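Local coordinates for ureidoglycolate hydrolase (Arabidopsis thaliana, PDB 4PXE), which hydrolyses (S)-ureidoglycolate to glyoxylate, ammonium and carbon dioxide with the help of two manganese ions, in the last step of a plant pathway of purine breakdown, at residues E210-E216 with P395-S401; Y98-D103 with S401-Y407. One frame throughout, in Å; residues are numbered along the deposited sequence.

Contact 1 (E210-E216 with P395-S401)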
ATOM      1  N   GLU A 210     -30.224  -0.175   5.795  1.00 10.33           N
ATOM      2  CA  GLU A 210     -29.977  -1.127   6.872  1.00 10.86           C
ATOM      3  C   GLU A 210     -28.525  -1.615   6.944  1.00 11.59           C
ATOM      4  O   GLU A 210     -28.003  -1.836   8.040  1.00 12.13           O
ATOM      5  CB  GLU A 210     -30.887  -2.351   6.714  1.00 11.61           C
ATOM      6  CG  GLU A 210     -30.678  -3.390   7.816  1.00 13.26           C
ATOM      7  CD  GLU A 210     -31.331  -4.720   7.526  1.00 13.72           C
ATOM      8  OE1 GLU A 210     -32.361  -4.728   6.820  1.00 14.18           O
ATOM      9  OE2 GLU A 210     -30.822  -5.759   8.012  1.00 13.29           O
ATOM     10  N   GLN A 211     -27.886  -1.801   5.785  1.00 12.10           N
ATOM     11  CA  GLN A 211     -26.564  -2.439   5.710  1.00 11.07           C
ATOM     12  C   GLN A 211     -26.610  -3.860   6.266  1.00 11.97           C
ATOM     13  O   GLN A 211     -25.628  -4.368   6.823  1.00 13.52           O
ATOM     14  CB  GLN A 211     -25.488  -1.580   6.391  1.00 11.41           C
ATOM     15  CG  GLN A 211     -25.479  -0.168   5.846  1.00 11.07           C
ATOM     16  CD  GLN A 211     -24.437   0.719   6.483  1.00 11.24           C
ATOM     17  OE1 GLN A 211     -24.573   1.123   7.639  1.00 12.75           O
ATOM     18  NE2 GLN A 211     -23.414   1.078   5.718  1.00 12.16           N
ATOM     19  N   GLY A 212     -27.762  -4.503   6.088  1.00 11.94           N
ATOM     20  CA  GLY A 212     -27.952  -5.907   6.418  1.00 12.30           C
ATOM     21  C   GLY A 212     -29.140  -6.395   5.609  1.00 11.41           C
ATOM     22  O   GLY A 212     -29.817  -5.595   4.960  1.00 12.51           O
ATOM     23  N   PRO A 213     -29.399  -7.704   5.637  1.00 11.81           N
ATOM     24  CA  PRO A 213     -30.411  -8.307   4.767  1.00 11.50           C
ATOM     25  C   PRO A 213     -31.747  -8.551   5.469  1.00 11.86           C
ATOM     26  O   PRO A 213     -32.632  -9.111   4.834  1.00 13.26           O
ATOM     27  CB  PRO A 213     -29.779  -9.654   4.426  1.00 14.25           C
ATOM     28  CG  PRO A 213     -29.091 -10.028   5.712  1.00 15.07           C
ATOM     29  CD  PRO A 213     -28.542  -8.724   6.274  1.00 13.20           C
ATOM     30  N   ILE A 214     -31.889  -8.148   6.726  1.00 11.71           N
ATOM     31  CA  ILE A 214     -33.045  -8.554   7.525  1.00 13.00           C
ATOM     32  C   ILE A 214     -34.381  -8.034   6.996  1.00 12.53           C
ATOM     33  O   ILE A 214     -35.321  -8.815   6.815  1.00 13.42           O
ATOM     34  CB  ILE A 214     -32.872  -8.177   9.011  1.00 13.79           C
ATOM     35  CG1 ILE A 214     -31.647  -8.881   9.604  1.00 17.11           C
ATOM     36  CG2 ILE A 214     -34.148  -8.508   9.793  1.00 15.98           C
ATOM     37  CD1 ILE A 214     -31.774 -10.378   9.679  1.00 25.43           C
ATOM     38  N   LEU A 215     -34.473  -6.738   6.721  1.00 11.02           N
ATOM     39  CA  LEU A 215     -35.735  -6.184   6.241  1.00 11.89           C
ATOM     40  C   LEU A 215     -36.096  -6.798   4.899  1.00 13.16           C
ATOM     41  O   LEU A 215     -37.250  -7.170   4.669  1.00 12.61           O
ATOM     42  CB  LEU A 215     -35.667  -4.658   6.133  1.00 10.96           C
ATOM     43  CG  LEU A 215     -35.498  -3.892   7.444  1.00 10.91           C
ATOM     44  CD1 LEU A 215     -35.216  -2.434   7.147  1.00 13.89           C
ATOM     45  CD2 LEU A 215     -36.740  -4.027   8.339  1.00 14.41           C
ATOM     46  N   GLU A 216     -35.115  -6.924   4.014  1.00 11.91           N
ATOM     47  CA  GLU A 216     -35.377  -7.538   2.725  1.00 11.73           C
ATOM     48  C   GLU A 216     -35.843  -8.989   2.881  1.00 13.36           C
ATOM     49  O   GLU A 216     -36.844  -9.396   2.280  1.00 13.96           O
ATOM     50  CB  GLU A 216     -34.130  -7.461   1.846  1.00 13.57           C
ATOM     51  CG  GLU A 216     -34.340  -8.051   0.468  1.00 14.94           C
ATOM     52  CD  GLU A 216     -33.147  -7.874  -0.421  1.00 16.94           C
ATOM     53  OE1 GLU A 216     -32.150  -8.589  -0.223  1.00 18.29           O
ATOM     54  OE2 GLU A 216     -33.235  -7.009  -1.320  1.00 19.97           O
ATOM     55  N   PRO A 395     -34.716  -1.087   3.666  1.00 10.98           N
ATOM     56  CA  PRO A 395     -34.048  -2.284   3.146  1.00 11.33           C
ATOM     57  C   PRO A 395     -32.944  -1.955   2.161  1.00 12.29           C
ATOM     58  O   PRO A 395     -32.940  -0.882   1.555  1.00 13.71           O
ATOM     59  CB  PRO A 395     -35.171  -3.020   2.408  1.00 12.92           C
ATOM     60  CG  PRO A 395     -36.444  -2.472   2.997  1.00 12.51           C
ATOM     61  CD  PRO A 395     -36.148  -1.044   3.309  1.00 12.23           C
ATOM     62  N   CYS A 396     -31.999  -2.875   2.031  1.00 12.20           N
ATOM     63  CA  CYS A 396     -31.043  -2.776   0.946  1.00 13.47           C
ATOM     64  C   CYS A 396     -30.758  -4.166   0.413  1.00 13.23           C
ATOM     65  O   CYS A 396     -30.871  -5.160   1.135  1.00 14.67           O
ATOM     66  CB  CYS A 396     -29.767  -2.017   1.355  1.00 14.00           C
ATOM     67  SG  CYS A 396     -28.794  -2.789   2.659  1.00 15.04           S
ATOM     68  N   TYR A 397     -30.410  -4.205  -0.866  1.00 12.34           N
ATOM     69  CA  TYR A 397     -30.269  -5.433  -1.618  1.00 12.68           C
ATOM     70  C   TYR A 397     -29.207  -6.332  -1.005  1.00 13.42           C
ATOM     71  O   TYR A 397     -28.027  -5.964  -0.940  1.00 12.82           O
ATOM     72  CB  TYR A 397     -29.904  -5.083  -3.058  1.00 13.56           C
ATOM     73  CG  TYR A 397     -29.812  -6.279  -3.969  1.00 14.98           C
ATOM     74  CD1 TYR A 397     -30.856  -7.192  -4.053  1.00 14.60           C
ATOM     75  CD2 TYR A 397     -28.698  -6.484  -4.766  1.00 18.36           C
ATOM     76  CE1 TYR A 397     -30.774  -8.298  -4.890  1.00 17.39           C
ATOM     77  CE2 TYR A 397     -28.615  -7.585  -5.609  1.00 18.17           C
ATOM     78  CZ  TYR A 397     -29.665  -8.474  -5.672  1.00 19.22           C
ATOM     79  OH  TYR A 397     -29.588  -9.577  -6.497  1.00 23.58           O
ATOM     80  N   LYS A 398     -29.638  -7.508  -0.553  1.00 14.44           N
ATOM     81  CA  LYS A 398     -28.752  -8.524   0.040  1.00 14.36           C
ATOM     82  C   LYS A 398     -27.911  -8.029   1.218  1.00 14.73           C
ATOM     83  O   LYS A 398     -26.956  -8.688   1.639  1.00 16.30           O
ATOM     84  CB  LYS A 398     -27.896  -9.195  -1.039  1.00 17.14           C
ATOM     85  CG  LYS A 398     -28.785  -9.855  -2.090  1.00 23.32           C
ATOM     86  CD  LYS A 398     -28.044 -10.697  -3.088  1.00 27.74           C
ATOM     87  CE  LYS A 398     -29.042 -11.460  -3.951  1.00 29.49           C
ATOM     88  NZ  LYS A 398     -29.960 -12.283  -3.126  1.00 38.11           N
ATOM     89  N   GLY A 399     -28.291  -6.877   1.761  1.00 13.49           N
ATOM     90  CA  GLY A 399     -27.530  -6.263   2.830  1.00 14.63           C
ATOM     91  C   GLY A 399     -26.215  -5.634   2.419  1.00 16.45           C
ATOM     92  O   GLY A 399     -25.499  -5.126   3.279  1.00 16.02           O
ATOM     93  N   TYR A 400     -25.901  -5.639   1.126  1.00 13.90           N
ATOM     94  CA  TYR A 400     -24.578  -5.207   0.673  1.00 12.75           C
ATOM     95  C   TYR A 400     -24.314  -3.753   1.044  1.00 13.27           C
ATOM     96  O   TYR A 400     -25.171  -2.887   0.852  1.00 12.74           O
ATOM     97  CB  TYR A 400     -24.476  -5.283  -0.850  1.00 12.30           C
ATOM     98  CG  TYR A 400     -24.580  -6.639  -1.504  1.00 14.61           C
ATOM     99  CD1 TYR A 400     -24.055  -7.783  -0.918  1.00 14.71           C
ATOM    100  CD2 TYR A 400     -25.200  -6.758  -2.741  1.00 15.74           C
ATOM    101  CE1 TYR A 400     -24.137  -9.021  -1.568  1.00 15.79           C
ATOM    102  CE2 TYR A 400     -25.289  -7.975  -3.388  1.00 17.54           C
ATOM    103  CZ  TYR A 400     -24.760  -9.097  -2.800  1.00 14.69           C
ATOM    104  OH  TYR A 400     -24.869 -10.310  -3.460  1.00 21.70           O
ATOM    105  N   SER A 401     -23.113  -3.480   1.543  1.00 13.09           N
ATOM    106  CA  SER A 401     -22.694  -2.110   1.778  1.00 11.19           C
ATOM    107  C   SER A 401     -21.168  -2.028   1.754  1.00 11.70           C
ATOM    108  O   SER A 401     -20.482  -3.052   1.832  1.00 12.72           O
ATOM    109  CB  SER A 401     -23.283  -1.584   3.092  1.00 12.87           C
ATOM    110  OG  SER A 401     -23.161  -0.176   3.176  1.00 13.20           O
TER
HETATM  111  O   HOH W   1     -32.541  -5.237   4.083  1.00 13.72           O
HETATM  112  O   HOH W   2     -23.585  -5.067   5.053  1.00 18.82           O
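Ser401 OG is gripped from two sides: it accepts from Gln211 NE2 and donates its own proton to Glu406 OE2. The Gln211 bond is 2.8 Å from NE2 to OG and nearly straight (171°), with OG almost in the amide plane, which helps to hold the amide of this substrate-binding side chain in one rotation. At the far end the extended chain of Glu216, with CG trans to the backbone nitrogen (chi1 -178°), carries OE1 to 2.8 Å from Lys398 N, met on the syn side but 32° out of the carboxylate plane, while OE2 comes to the edge of the Tyr397 ring. Between them the backbones meet, Gly399 CA making a CA-H...O contact of 3.2 Å with Gly212 O; a CB on Gly399 would hit Gly212 C and Pro213 N. Water 2 donates to Gln211 O and Gly399 O. The Glu210 carboxylate receives Ile214 N and Leu215 N, and water 1 donates to Glu210 OE1 while accepting from Glu216 N and Cys396 N. Leu215 CB packs 3.9 Å from Pro395 CG. This ties the start of helix 214-218 to the loop leaving strand 389-394, where Leu215 rests on Phe393 and on Met372 of strand 369-374.

Contact 2 (Y98-D103 with S401-Y407); sequences YSGKYD and SHKPEEY. With MN (manganese (II) ion), chain D; MN (manganese (II) ion), chain C.
Glu406 reaches from the last position of the type I beta turn Lys403-Glu406 to the backbone of Tyr102 and Asp103, beside the dinuclear metal centre of this M20-family hydrolase. The trans setting of CG to the backbone nitrogen (chi1 -177°), with the chain extended beyond it, sends the buried carboxylate across to the facing loop. There OE1 takes two amides: Tyr102 N at 2.8 Å, nearly in line with the C-O bond, and Asp103 N at 2.9 Å, from 50° above the carboxylate plane. OE2 receives Ser401 OG at 2.6 Å and a proton of water 3, which accepts from Gly100 N. Replacing Glu406 by an alanine would probably leave both amides and the Ser401 hydroxyl without their acceptor and free the loop that presents Asp103 to the metals. Asp103 is a first-shell ligand whose backbone a second-shell glutamate probably helps to position. Its carboxylate bridges the two manganese ions, and His402 joins it on one, its ring turned 47° against the carboxylate; the backbone O of Asn294 of the second subunit accepts from His402 ND1. Farther from the metals, the Tyr102 ring has Tyr407 C over one face, and its OH comes 3.6 Å from Tyr407 CD1. Glu138 completes the protein ligands of the ion held by His402, and His92 and His208 those of the other. At the bridge itself, Asp103 OD1 lies 2.2 Å from the manganese of chain C and Asp103 OD2 2.2 Å from that of chain D.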
ATOM      1  N   TYR A  98     -13.966   2.776  -2.947  1.00 13.07           N
ATOM      2  CA  TYR A  98     -14.665   1.727  -3.697  1.00 12.67           C
ATOM      3  C   TYR A  98     -15.894   1.227  -2.971  1.00 12.28           C
ATOM      4  O   TYR A  98     -16.092   0.020  -2.776  1.00 13.04           O
ATOM      5  CB  TYR A  98     -13.715   0.572  -4.050  1.00 15.27           C
ATOM      6  CG  TYR A  98     -12.651   0.989  -5.033  1.00 18.30           C
ATOM      7  CD1 TYR A  98     -12.897   0.951  -6.397  1.00 18.74           C
ATOM      8  CD2 TYR A  98     -11.418   1.454  -4.597  1.00 21.40           C
ATOM      9  CE1 TYR A  98     -11.939   1.341  -7.310  1.00 26.35           C
ATOM     10  CE2 TYR A  98     -10.441   1.846  -5.507  1.00 25.28           C
ATOM     11  CZ  TYR A  98     -10.718   1.794  -6.859  1.00 25.76           C
ATOM     12  OH  TYR A  98      -9.761   2.176  -7.779  1.00 35.50           O
ATOM     13  N   SER A  99     -16.732   2.176  -2.587  1.00 12.78           N
ATOM     14  CA  SER A  99     -17.970   1.855  -1.891  1.00 12.77           C
ATOM     15  C   SER A  99     -19.187   2.208  -2.753  1.00 12.33           C
ATOM     16  O   SER A  99     -19.060   2.415  -3.965  1.00 13.07           O
ATOM     17  CB  SER A  99     -18.010   2.539  -0.530  1.00 12.94           C
ATOM     18  OG  SER A  99     -17.914   3.951  -0.645  1.00 13.69           O
ATOM     19  N   GLY A 100     -20.366   2.258  -2.132  1.00 11.47           N
ATOM     20  CA  GLY A 100     -21.616   2.448  -2.855  1.00 13.05           C
ATOM     21  C   GLY A 100     -22.117   3.883  -2.834  1.00 12.48           C
ATOM     22  O   GLY A 100     -21.432   4.778  -2.333  1.00 13.37           O
ATOM     23  N   LYS A 101     -23.331   4.082  -3.354  1.00 11.82           N
ATOM     24  CA  LYS A 101     -23.922   5.404  -3.558  1.00 12.15           C
ATOM     25  C   LYS A 101     -24.991   5.768  -2.519  1.00 11.40           C
ATOM     26  O   LYS A 101     -25.534   6.871  -2.552  1.00 12.42           O
ATOM     27  CB  LYS A 101     -24.600   5.484  -4.940  1.00 17.41           C
ATOM     28  CG  LYS A 101     -23.778   4.993  -6.125  1.00 19.40           C
ATOM     29  CD  LYS A 101     -24.511   5.233  -7.458  1.00 23.95           C
ATOM     30  CE  LYS A 101     -25.845   4.510  -7.570  1.00 24.21           C
ATOM     31  NZ  LYS A 101     -26.378   4.584  -8.985  1.00 21.51           N
ATOM     32  N   TYR A 102     -25.301   4.843  -1.614  1.00 11.45           N
ATOM     33  CA  TYR A 102     -26.474   4.980  -0.732  1.00 11.80           C
ATOM     34  C   TYR A 102     -26.129   5.201   0.742  1.00 10.26           C
ATOM     35  O   TYR A 102     -26.864   5.889   1.461  1.00 11.53           O
ATOM     36  CB  TYR A 102     -27.408   3.760  -0.893  1.00 11.64           C
ATOM     37  CG  TYR A 102     -27.944   3.603  -2.298  1.00 11.08           C
ATOM     38  CD1 TYR A 102     -29.155   4.186  -2.669  1.00 11.08           C
ATOM     39  CD2 TYR A 102     -27.234   2.881  -3.254  1.00 11.55           C
ATOM     40  CE1 TYR A 102     -29.637   4.063  -3.961  1.00 11.86           C
ATOM     41  CE2 TYR A 102     -27.710   2.750  -4.543  1.00 11.90           C
ATOM     42  CZ  TYR A 102     -28.915   3.342  -4.886  1.00 13.58           C
ATOM     43  OH  TYR A 102     -29.397   3.220  -6.178  1.00 15.19           O
ATOM     44  N   ASP A 103     -25.009   4.632   1.175  1.00 11.42           N
ATOM     45  CA  ASP A 103     -24.542   4.798   2.549  1.00 10.62           C
ATOM     46  C   ASP A 103     -24.389   6.283   2.872  1.00 11.84           C
ATOM     47  O   ASP A 103     -23.699   7.010   2.163  1.00 12.36           O
ATOM     48  CB  ASP A 103     -23.211   4.058   2.688  1.00 11.69           C
ATOM     49  CG  ASP A 103     -22.614   4.182   4.050  1.00 13.37           C
ATOM     50  OD1 ASP A 103     -23.328   4.488   5.012  1.00 12.85           O
ATOM     51  OD2 ASP A 103     -21.402   3.952   4.166  1.00 18.34           O
ATOM     52  N   SER A 401     -23.113  -3.480   1.543  1.00 13.09           N
ATOM     53  CA  SER A 401     -22.694  -2.110   1.778  1.00 11.19           C
ATOM     54  C   SER A 401     -21.168  -2.028   1.754  1.00 11.70           C
ATOM     55  O   SER A 401     -20.482  -3.052   1.832  1.00 12.72           O
ATOM     56  CB  SER A 401     -23.283  -1.584   3.092  1.00 12.87           C
ATOM     57  OG  SER A 401     -23.161  -0.176   3.176  1.00 13.20           O
ATOM     58  N   HIS A 402     -20.645  -0.815   1.612  1.00 12.03           N
ATOM     59  CA  HIS A 402     -19.202  -0.584   1.466  1.00 12.80           C
ATOM     60  C   HIS A 402     -18.630  -1.285   0.239  1.00 14.15           C
ATOM     61  O   HIS A 402     -17.475  -1.714   0.223  1.00 14.01           O
ATOM     62  CB  HIS A 402     -18.437  -0.978   2.734  1.00 13.69           C
ATOM     63  CG  HIS A 402     -18.540   0.030   3.829  1.00 14.49           C
ATOM     64  ND1 HIS A 402     -17.899  -0.113   5.042  1.00 14.07           N
ATOM     65  CD2 HIS A 402     -19.214   1.202   3.893  1.00 16.35           C
ATOM     66  CE1 HIS A 402     -18.168   0.929   5.804  1.00 16.01           C
ATOM     67  NE2 HIS A 402     -18.960   1.745   5.131  1.00 17.72           N
ATOM     68  N   LYS A 403     -19.457  -1.372  -0.795  1.00 13.32           N
ATOM     69  CA  LYS A 403     -19.056  -1.945  -2.077  1.00 12.75           C
ATOM     70  C   LYS A 403     -20.086  -1.490  -3.112  1.00 13.94           C
ATOM     71  O   LYS A 403     -21.211  -1.119  -2.750  1.00 12.90           O
ATOM     72  CB  LYS A 403     -18.913  -3.475  -2.011  1.00 14.04           C
ATOM     73  CG  LYS A 403     -20.116  -4.232  -1.498  1.00 13.73           C
ATOM     74  CD  LYS A 403     -19.754  -5.707  -1.398  1.00 15.33           C
ATOM     75  CE  LYS A 403     -20.858  -6.515  -0.755  1.00 15.12           C
ATOM     76  NZ  LYS A 403     -20.446  -7.951  -0.694  1.00 17.24           N
ATOM     77  N   PRO A 404     -19.710  -1.498  -4.401  1.00 12.33           N
ATOM     78  CA  PRO A 404     -20.579  -0.899  -5.421  1.00 13.41           C
ATOM     79  C   PRO A 404     -21.895  -1.640  -5.669  1.00 13.05           C
ATOM     80  O   PRO A 404     -22.773  -1.083  -6.323  1.00 14.15           O
ATOM     81  CB  PRO A 404     -19.704  -0.915  -6.686  1.00 13.44           C
ATOM     82  CG  PRO A 404     -18.654  -1.920  -6.422  1.00 15.12           C
ATOM     83  CD  PRO A 404     -18.384  -1.838  -4.948  1.00 13.92           C
ATOM     84  N   GLU A 405     -22.011  -2.866  -5.173  1.00 12.12           N
ATOM     85  CA  GLU A 405     -23.255  -3.639  -5.269  1.00 12.96           C
ATOM     86  C   GLU A 405     -24.358  -3.126  -4.341  1.00 13.27           C
ATOM     87  O   GLU A 405     -25.511  -3.551  -4.453  1.00 13.48           O
ATOM     88  CB  GLU A 405     -22.975  -5.115  -4.973  1.00 13.60           C
ATOM     89  CG  GLU A 405     -22.150  -5.827  -6.046  1.00 15.72           C
ATOM     90  CD  GLU A 405     -20.642  -5.773  -5.818  1.00 17.05           C
ATOM     91  OE1 GLU A 405     -20.142  -5.010  -4.961  1.00 14.81           O
ATOM     92  OE2 GLU A 405     -19.936  -6.539  -6.514  1.00 22.27           O
ATOM     93  N   GLU A 406     -24.002  -2.229  -3.421  1.00 11.82           N
ATOM     94  CA  GLU A 406     -24.969  -1.587  -2.533  1.00 11.29           C
ATOM     95  C   GLU A 406     -26.141  -1.007  -3.326  1.00 11.91           C
ATOM     96  O   GLU A 406     -25.941  -0.324  -4.329  1.00 12.84           O
ATOM     97  CB  GLU A 406     -24.255  -0.475  -1.764  1.00 10.48           C
ATOM     98  CG  GLU A 406     -25.092   0.258  -0.723  1.00 11.99           C
ATOM     99  CD  GLU A 406     -24.263   1.336  -0.071  1.00 13.04           C
ATOM    100  OE1 GLU A 406     -24.279   2.468  -0.585  1.00 13.14           O
ATOM    101  OE2 GLU A 406     -23.554   1.028   0.914  1.00 13.25           O
ATOM    102  N   TYR A 407     -27.365  -1.275  -2.881  1.00 11.54           N
ATOM    103  CA  TYR A 407     -28.547  -0.784  -3.590  1.00 11.24           C
ATOM    104  C   TYR A 407     -29.755  -0.705  -2.677  1.00 12.51           C
ATOM    105  O   TYR A 407     -30.029  -1.643  -1.925  1.00 12.75           O
ATOM    106  CB  TYR A 407     -28.875  -1.706  -4.778  1.00 14.15           C
ATOM    107  CG  TYR A 407     -30.080  -1.253  -5.571  1.00 13.00           C
ATOM    108  CD1 TYR A 407     -29.950  -0.298  -6.566  1.00 13.22           C
ATOM    109  CD2 TYR A 407     -31.350  -1.784  -5.328  1.00 13.41           C
ATOM    110  CE1 TYR A 407     -31.048   0.129  -7.301  1.00 16.17           C
ATOM    111  CE2 TYR A 407     -32.451  -1.363  -6.058  1.00 14.63           C
ATOM    112  CZ  TYR A 407     -32.294  -0.407  -7.036  1.00 16.55           C
ATOM    113  OH  TYR A 407     -33.391   0.020  -7.747  1.00 16.45           O
TER
HETATM  114 MN    MN D 502     -20.179   3.527   5.958  1.00 26.38          MN
HETATM  115 MN    MN C 501     -23.261   5.473   6.969  1.00 11.58          MN
HETATM  116  O   HOH W   3     -21.079   2.015   0.717  1.00 11.99           O
HETATM  117  O   HOH W   4     -24.268   1.795  -4.817  1.00 13.85           O
HETATM  118  O   HOH W   5     -23.655   6.280   9.009  1.00 14.22           O
HETATM  119  O   HOH W   6     -21.095   5.032   7.177  1.00 17.49           O
HETATM  120  O   HOH W   7     -23.168   3.413   8.342  1.00 16.20           O
HETATM  121  O   HOH W   8     -21.138   2.265   6.871  1.00 17.62           O

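Ser401 belongs to both contacts, where residues 395-401 run on into 401-407, and the contact centres lie about 11 Å apart. One loop thus serves both shells of the metal site. A probable hydrogen bond from Tyr397 N to Tyr407 O, 2.8 Å, ties the two halves of the loop together. Nearer the active site, Gln211 NE2 of contact 1 packs 3.5 Å from Asp103 OD1 of contact 2. His402 of contact 2 touches the bound glyoxylate, its side chain about 4 Å away, and the Gln211 side chain of contact 1 is about 5 Å from it. His244 of the second subunit packs on Gln211 and Ser401 and stacks its ring on that of His402, so the dimer partner reaches both contacts.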